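Long-range contacts in acetylxylan esterase / glucomannan deacetylase (Cellvibrio japonicus, PDB 2WAA), which removes acetyl groups from plant cell wall polysaccharides, deacetylating xylan and glucomannan with equal efficiency: residues T53-S58 with A81-V86; L34-P39 with G110-K115. All blocks are in the same frame, centred on the assembly; numbering follows the deposited sequence.

Contact 1: residues T53-S58 with A81-V86; sequences TAEMQS and AQQQTV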
loop_
_atom_site.group_PDB
_atom_site.type_symbol
_atom_site.label_atom_id
_atom_site.label_comp_id
_atom_site.label_asym_id
_atom_site.label_seq_id
_atom_site.Cartn_x
_atom_site.Cartn_y
_atom_site.Cartn_z
ATOM N N THR A 53 -18.489 -9.637 13.631
ATOM C CA THR A 53 -18.862 -8.339 13.084
ATOM C C THR A 53 -17.799 -7.315 13.466
ATOM O O THR A 53 -17.077 -7.491 14.447
ATOM C CB THR A 53 -20.268 -7.796 13.552
ATOM O OG1 THR A 53 -20.234 -7.529 14.968
ATOM C CG2 THR A 53 -21.382 -8.805 13.241
ATOM N N ALA A 54 -17.740 -6.238 12.698
ATOM C CA ALA A 54 -16.828 -5.135 12.993
ATOM C C ALA A 54 -17.574 -3.809 12.951
ATOM O O ALA A 54 -18.447 -3.616 12.103
ATOM C CB ALA A 54 -15.760 -5.123 11.945
ATOM N N GLU A 55 -17.195 -2.883 13.829
ATOM C CA GLU A 55 -17.724 -1.520 13.763
ATOM C C GLU A 55 -16.744 -0.693 12.911
ATOM O O GLU A 55 -15.560 -0.546 13.303
ATOM C CB GLU A 55 -17.801 -0.930 15.166
ATOM C CG GLU A 55 -18.858 -1.648 16.034
ATOM C CD GLU A 55 -20.219 -1.671 15.378
ATOM O OE1 GLU A 55 -20.682 -0.603 14.939
ATOM O OE2 GLU A 55 -20.857 -2.746 15.355
ATOM N N MET A 56 -17.200 -0.189 11.778
ATOM C CA MET A 56 -16.311 0.534 10.879
ATOM C C MET A 56 -16.956 1.812 10.398
ATOM O O MET A 56 -18.161 1.995 10.525
ATOM C CB MET A 56 -15.938 -0.332 9.662
ATOM C CG MET A 56 -15.426 -1.700 10.081
ATOM S SD MET A 56 -14.737 -2.614 8.694
ATOM C CE MET A 56 -13.163 -1.757 8.492
ATOM N N GLN A 57 -16.133 2.704 9.845
ATOM C CA GLN A 57 -16.617 3.983 9.293
ATOM C C GLN A 57 -15.520 4.494 8.364
ATOM O O GLN A 57 -14.348 4.154 8.584
ATOM C CB GLN A 57 -16.903 4.986 10.430
ATOM C CG GLN A 57 -15.746 5.273 11.352
ATOM C CD GLN A 57 -16.049 6.355 12.453
ATOM O OE1 GLN A 57 -17.172 6.848 12.600
ATOM N NE2 GLN A 57 -15.027 6.701 13.216
ATOM N N SER A 58 -15.856 5.328 7.380
ATOM C CA SER A 58 -14.817 5.998 6.592
ATOM C C SER A 58 -15.055 7.516 6.690
ATOM O O SER A 58 -16.156 7.939 7.071
ATOM C CB SER A 58 -14.825 5.536 5.145
ATOM O OG SER A 58 -15.958 6.051 4.463
ATOM N N ALA A 81 -19.923 6.944 5.750
ATOM C CA ALA A 81 -19.298 7.872 6.656
ATOM C C ALA A 81 -19.800 7.710 8.110
ATOM O O ALA A 81 -19.125 8.093 9.046
ATOM C CB ALA A 81 -19.524 9.326 6.150
ATOM N N GLN A 82 -20.969 7.118 8.309
ATOM C CA GLN A 82 -21.462 6.894 9.676
ATOM C C GLN A 82 -20.931 5.536 10.156
ATOM O O GLN A 82 -20.777 4.637 9.350
ATOM C CB GLN A 82 -23.003 6.787 9.697
ATOM C CG GLN A 82 -23.853 7.920 9.062
ATOM C CD GLN A 82 -25.284 7.436 8.742
ATOM O OE1 GLN A 82 -25.959 6.837 9.594
ATOM N NE2 GLN A 82 -25.730 7.658 7.501
ATOM N N GLN A 83 -20.719 5.377 11.458
ATOM C CA GLN A 83 -20.372 4.076 12.003
ATOM C C GLN A 83 -21.433 3.055 11.594
ATOM O O GLN A 83 -22.640 3.336 11.646
ATOM C CB GLN A 83 -20.288 4.149 13.536
ATOM C CG GLN A 83 -19.666 2.892 14.142
ATOM C CD GLN A 83 -19.585 2.973 15.661
ATOM O OE1 GLN A 83 -19.316 4.035 16.208
ATOM N NE2 GLN A 83 -19.812 1.837 16.351
ATOM N N GLN A 84 -20.993 1.860 11.208
ATOM C CA GLN A 84 -21.905 0.779 10.797
ATOM C C GLN A 84 -21.339 -0.555 11.274
ATOM O O GLN A 84 -20.125 -0.767 11.288
ATOM C CB GLN A 84 -22.011 0.775 9.247
ATOM C CG GLN A 84 -20.679 0.376 8.538
ATOM C CD GLN A 84 -20.260 1.375 7.425
ATOM O OE1 GLN A 84 -20.608 1.200 6.230
ATOM N NE2 GLN A 84 -19.517 2.440 7.826
ATOM N N THR A 85 -22.225 -1.449 11.697
ATOM C CA THR A 85 -21.838 -2.810 11.968
ATOM C C THR A 85 -21.674 -3.552 10.638
ATOM O O THR A 85 -22.633 -3.663 9.862
ATOM C CB THR A 85 -22.929 -3.526 12.752
ATOM O OG1 THR A 85 -23.221 -2.766 13.928
ATOM C CG2 THR A 85 -22.450 -4.956 13.120
ATOM N N VAL A 86 -20.475 -4.049 10.392
ATOM C CA VAL A 86 -20.169 -4.807 9.184
ATOM C C VAL A 86 -20.069 -6.278 9.539
ATOM O O VAL A 86 -19.240 -6.669 10.341
ATOM C CB VAL A 86 -18.823 -4.340 8.558
ATOM C CG1 VAL A 86 -18.467 -5.155 7.277
ATOM C CG2 VAL A 86 -18.875 -2.832 8.240
HETATM O O HOH W 1 -17.107 9.690 9.232
#
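Ala-54 and Val-86 form a hydrogen-bonded antiparallel pair. Val-86 N reaches Ala-54 O at 2.7 Å, and Ala-54 N returns a bond to Val-86 O. Met-56 and Gln-84 repeat the pattern, with Met-56 N giving to Gln-84 O. Met-56 O is gripped twice. Gln-84 N comes to it at 2.9 Å, and the side-chain amide Gln-84 NE2 at 3.1 Å stands above the carbonyl plane. The bend at chi2 (-130°) of Gln-84 folds its amide back to this oxygen, and Asp-80 N holds Gln-84 OE1. These strands belong to one sheet of the N-terminal beta-sandwich domain, consistent with the galactose-binding-domain-like jelly roll of the CE2 family. Strand 112-119 lies along the other edge of 51-58.

The polar face carries Glu-55, whose carboxylate is held at both oxygens. Thr-85 OG1 donates a hydrogen bond to the syn lone pair of Glu-55 OE2 at 2.8 Å. Gln-83 NE2 meets Glu-55 OE1 at 3.0 Å from the anti side, in a nearly straight bond that rises about 29° out of the carboxylate plane. The carboxylate and amide planes are turned 61° apart. Lys-115 binds Gln-83 OE1.

Apolar contact lies on the face of Met-56 and Val-86, where Met-56 CG meets Val-86 CG2 at 4.1 Å. Leu-79 touches both side chains. At the far end a water bridges Ser-58 O and Ala-81 O.

Contact 2: residues L34-P39 with G110-K115; sequences LTFGYP and GQVTLK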
loop_
_atom_site.group_PDB
_atom_site.type_symbol
_atom_site.label_atom_id
_atom_site.label_comp_id
_atom_site.label_asym_id
_atom_site.label_seq_id
_atom_site.Cartn_x
_atom_site.Cartn_y
_atom_site.Cartn_z
ATOM N N LEU A 34 -8.345 1.741 15.311
ATOM C CA LEU A 34 -7.266 2.010 14.347
ATOM C C LEU A 34 -7.838 2.757 13.175
ATOM O O LEU A 34 -8.925 2.449 12.674
ATOM C CB LEU A 34 -6.671 0.696 13.810
ATOM C CG LEU A 34 -6.031 -0.179 14.873
ATOM C CD1 LEU A 34 -5.567 -1.462 14.079
ATOM C CD2 LEU A 34 -4.897 0.600 15.508
ATOM N N THR A 35 -7.062 3.732 12.711
ATOM C CA THR A 35 -7.433 4.483 11.516
ATOM C C THR A 35 -6.305 4.358 10.496
ATOM O O THR A 35 -5.125 4.367 10.869
ATOM C CB THR A 35 -7.717 5.971 11.871
ATOM O OG1 THR A 35 -8.778 6.025 12.836
ATOM C CG2 THR A 35 -8.197 6.717 10.640
ATOM N N PHE A 36 -6.688 4.222 9.237
ATOM C CA PHE A 36 -5.713 4.058 8.188
ATOM C C PHE A 36 -6.166 4.659 6.875
ATOM O O PHE A 36 -7.375 4.793 6.600
ATOM C CB PHE A 36 -5.361 2.559 8.031
ATOM C CG PHE A 36 -6.550 1.635 8.034
ATOM C CD1 PHE A 36 -7.177 1.254 6.841
ATOM C CD2 PHE A 36 -7.045 1.146 9.243
ATOM C CE1 PHE A 36 -8.280 0.419 6.837
ATOM C CE2 PHE A 36 -8.158 0.281 9.261
ATOM C CZ PHE A 36 -8.776 -0.076 8.041
ATOM N N GLY A 37 -5.168 5.038 6.059
ATOM C CA GLY A 37 -5.429 5.720 4.812
ATOM C C GLY A 37 -4.687 5.111 3.618
ATOM O O GLY A 37 -5.161 5.238 2.502
ATOM N N TYR A 38 -3.516 4.519 3.836
ATOM C CA TYR A 38 -2.771 3.951 2.702
ATOM C C TYR A 38 -3.436 2.674 2.205
ATOM O O TYR A 38 -4.056 1.969 2.977
ATOM C CB TYR A 38 -1.313 3.675 3.073
ATOM C CG TYR A 38 -0.508 4.944 3.146
ATOM C CD1 TYR A 38 -0.235 5.694 1.990
ATOM C CD2 TYR A 38 -0.051 5.426 4.372
ATOM C CE1 TYR A 38 0.493 6.870 2.065
ATOM C CE2 TYR A 38 0.707 6.625 4.442
ATOM C CZ TYR A 38 0.943 7.335 3.284
ATOM O OH TYR A 38 1.710 8.504 3.312
ATOM N N PRO A 39 -3.321 2.368 0.903
ATOM C CA PRO A 39 -3.973 1.125 0.419
ATOM C C PRO A 39 -3.151 -0.099 0.866
ATOM O O PRO A 39 -1.971 0.054 1.227
ATOM C CB PRO A 39 -3.875 1.245 -1.114
ATOM C CG PRO A 39 -2.630 2.100 -1.317
ATOM C CD PRO A 39 -2.636 3.114 -0.172
ATOM N N GLY A 110 -10.269 8.843 1.487
ATOM C CA GLY A 110 -10.638 9.075 2.869
ATOM C C GLY A 110 -9.781 8.190 3.762
ATOM O O GLY A 110 -8.838 7.520 3.303
ATOM N N GLN A 111 -10.113 8.203 5.040
ATOM C CA GLN A 111 -9.458 7.281 5.959
ATOM C C GLN A 111 -10.540 6.405 6.558
ATOM O O GLN A 111 -11.707 6.833 6.724
ATOM C CB GLN A 111 -8.694 8.025 7.062
ATOM C CG GLN A 111 -7.355 8.562 6.586
ATOM C CD GLN A 111 -7.521 9.830 5.842
ATOM O OE1 GLN A 111 -8.413 10.627 6.185
ATOM N NE2 GLN A 111 -6.666 10.071 4.815
ATOM N N VAL A 112 -10.176 5.155 6.832
ATOM C CA VAL A 112 -11.138 4.187 7.379
ATOM C C VAL A 112 -10.774 3.920 8.818
ATOM O O VAL A 112 -9.594 3.871 9.145
ATOM C CB VAL A 112 -11.040 2.877 6.604
ATOM C CG1 VAL A 112 -11.793 1.704 7.350
ATOM C CG2 VAL A 112 -11.581 3.055 5.166
ATOM N N THR A 113 -11.776 3.715 9.684
ATOM C CA THR A 113 -11.503 3.391 11.081
ATOM C C THR A 113 -12.190 2.053 11.391
ATOM O O THR A 113 -13.357 1.852 11.042
ATOM C CB THR A 113 -12.087 4.492 11.996
ATOM O OG1 THR A 113 -11.388 5.717 11.737
ATOM C CG2 THR A 113 -11.990 4.081 13.523
ATOM N N LEU A 114 -11.448 1.147 12.019
ATOM C CA LEU A 114 -12.028 -0.064 12.561
ATOM C C LEU A 114 -12.027 0.189 14.049
ATOM O O LEU A 114 -10.967 0.475 14.624
ATOM C CB LEU A 114 -11.132 -1.267 12.252
ATOM C CG LEU A 114 -11.544 -2.511 13.043
ATOM C CD1 LEU A 114 -12.954 -2.922 12.684
ATOM C CD2 LEU A 114 -10.521 -3.651 12.757
ATOM N N LYS A 115 -13.191 0.116 14.695
ATOM C CA LYS A 115 -13.243 0.413 16.155
ATOM C C LYS A 115 -13.112 -0.830 17.040
ATOM O O LYS A 115 -12.354 -0.844 18.019
ATOM C CB LYS A 115 -14.553 1.130 16.514
ATOM C CG LYS A 115 -14.661 2.447 15.783
ATOM C CD LYS A 115 -15.828 3.298 16.322
ATOM C CE LYS A 115 -15.807 4.705 15.694
ATOM N NZ LYS A 115 -16.972 5.529 16.161
#
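Phe-36 and Val-112 pair across two antiparallel strands, 34-36 and 112-115, in one sheet of the N-terminal beta-sandwich domain. The fold is consistent with a galactose-binding-domain-like jelly roll, joined in this family to an SGNH hydrolase domain. Phe-36 N bonds to Val-112 O at 2.9 Å, and Val-112 N bonds to Phe-36 O. Leu-34 and Leu-114 make the second hydrogen-bonded pair, with Leu-34 N on Leu-114 O and Leu-114 N on Leu-34 O.

The apolar face is led by the Phe-36 ring. Its CG sits between the backbone N and the carbonyl carbon (chi1 45°), which turns the ring across the partner strand. Phe-36 CZ then touches Val-112 CG1 at 3.6 Å. Val-112 O lies over one face of the ring, offset toward the rim. The branch Val-112 CG1 is anti to the backbone N (chi1 167°), and this brings it to the ring. Leu-114 CB is a looser neighbour of Phe-36 CE2.

The face of Thr-35 and Thr-113 is polar. Between the two main-chain pairs, these threonines stand in a non-hydrogen-bonded pair with their CA atoms 4.2 Å apart. The hydroxyls share a hydrogen bond, and Thr-35 CG2 packs on Gln-111 CB. Beyond the strands, Gly-37 CA lies 3.9 Å from Gln-111 CG.

In the second shell, His-103 meets the Phe-36 ring edge-to-face, and Leu-43 touches both Phe-36 and Leu-114. Thr-113 packs on Gln-57 of the flanking strand 51-58, and Asn-107 OD1 takes a bond from Gln-111 NE2. Asn-29 ND2 bonds to Thr-35 OG1, the same oxygen that meets Thr-113 OG1 at 2.8 Å.

Overall arrangement
Contacts 1 and 2 belong to one antiparallel sheet and sit with their centres about 11 Å apart. Strands 51-58 and 112-119 are neighbours in it, so 84-91, 51-58, 112-119 and 34-36 follow one another across the sheet. Along the chain, both segments of contact 1 fall between the two of contact 2. Lys-115 joins them: its N is 2.8 Å from Glu-55 O, and its NZ is 2.8 Å from Gln-83 OE1. Leu-114 CD1 also packs 3.6 Å from Glu-55 O. Neither contact reaches the inferred catalytic residues Ser-141, Asp-314 and His-316. The centre of contact 2 is about 12 Å from the centre of the chain, that of contact 1 about 22 Å.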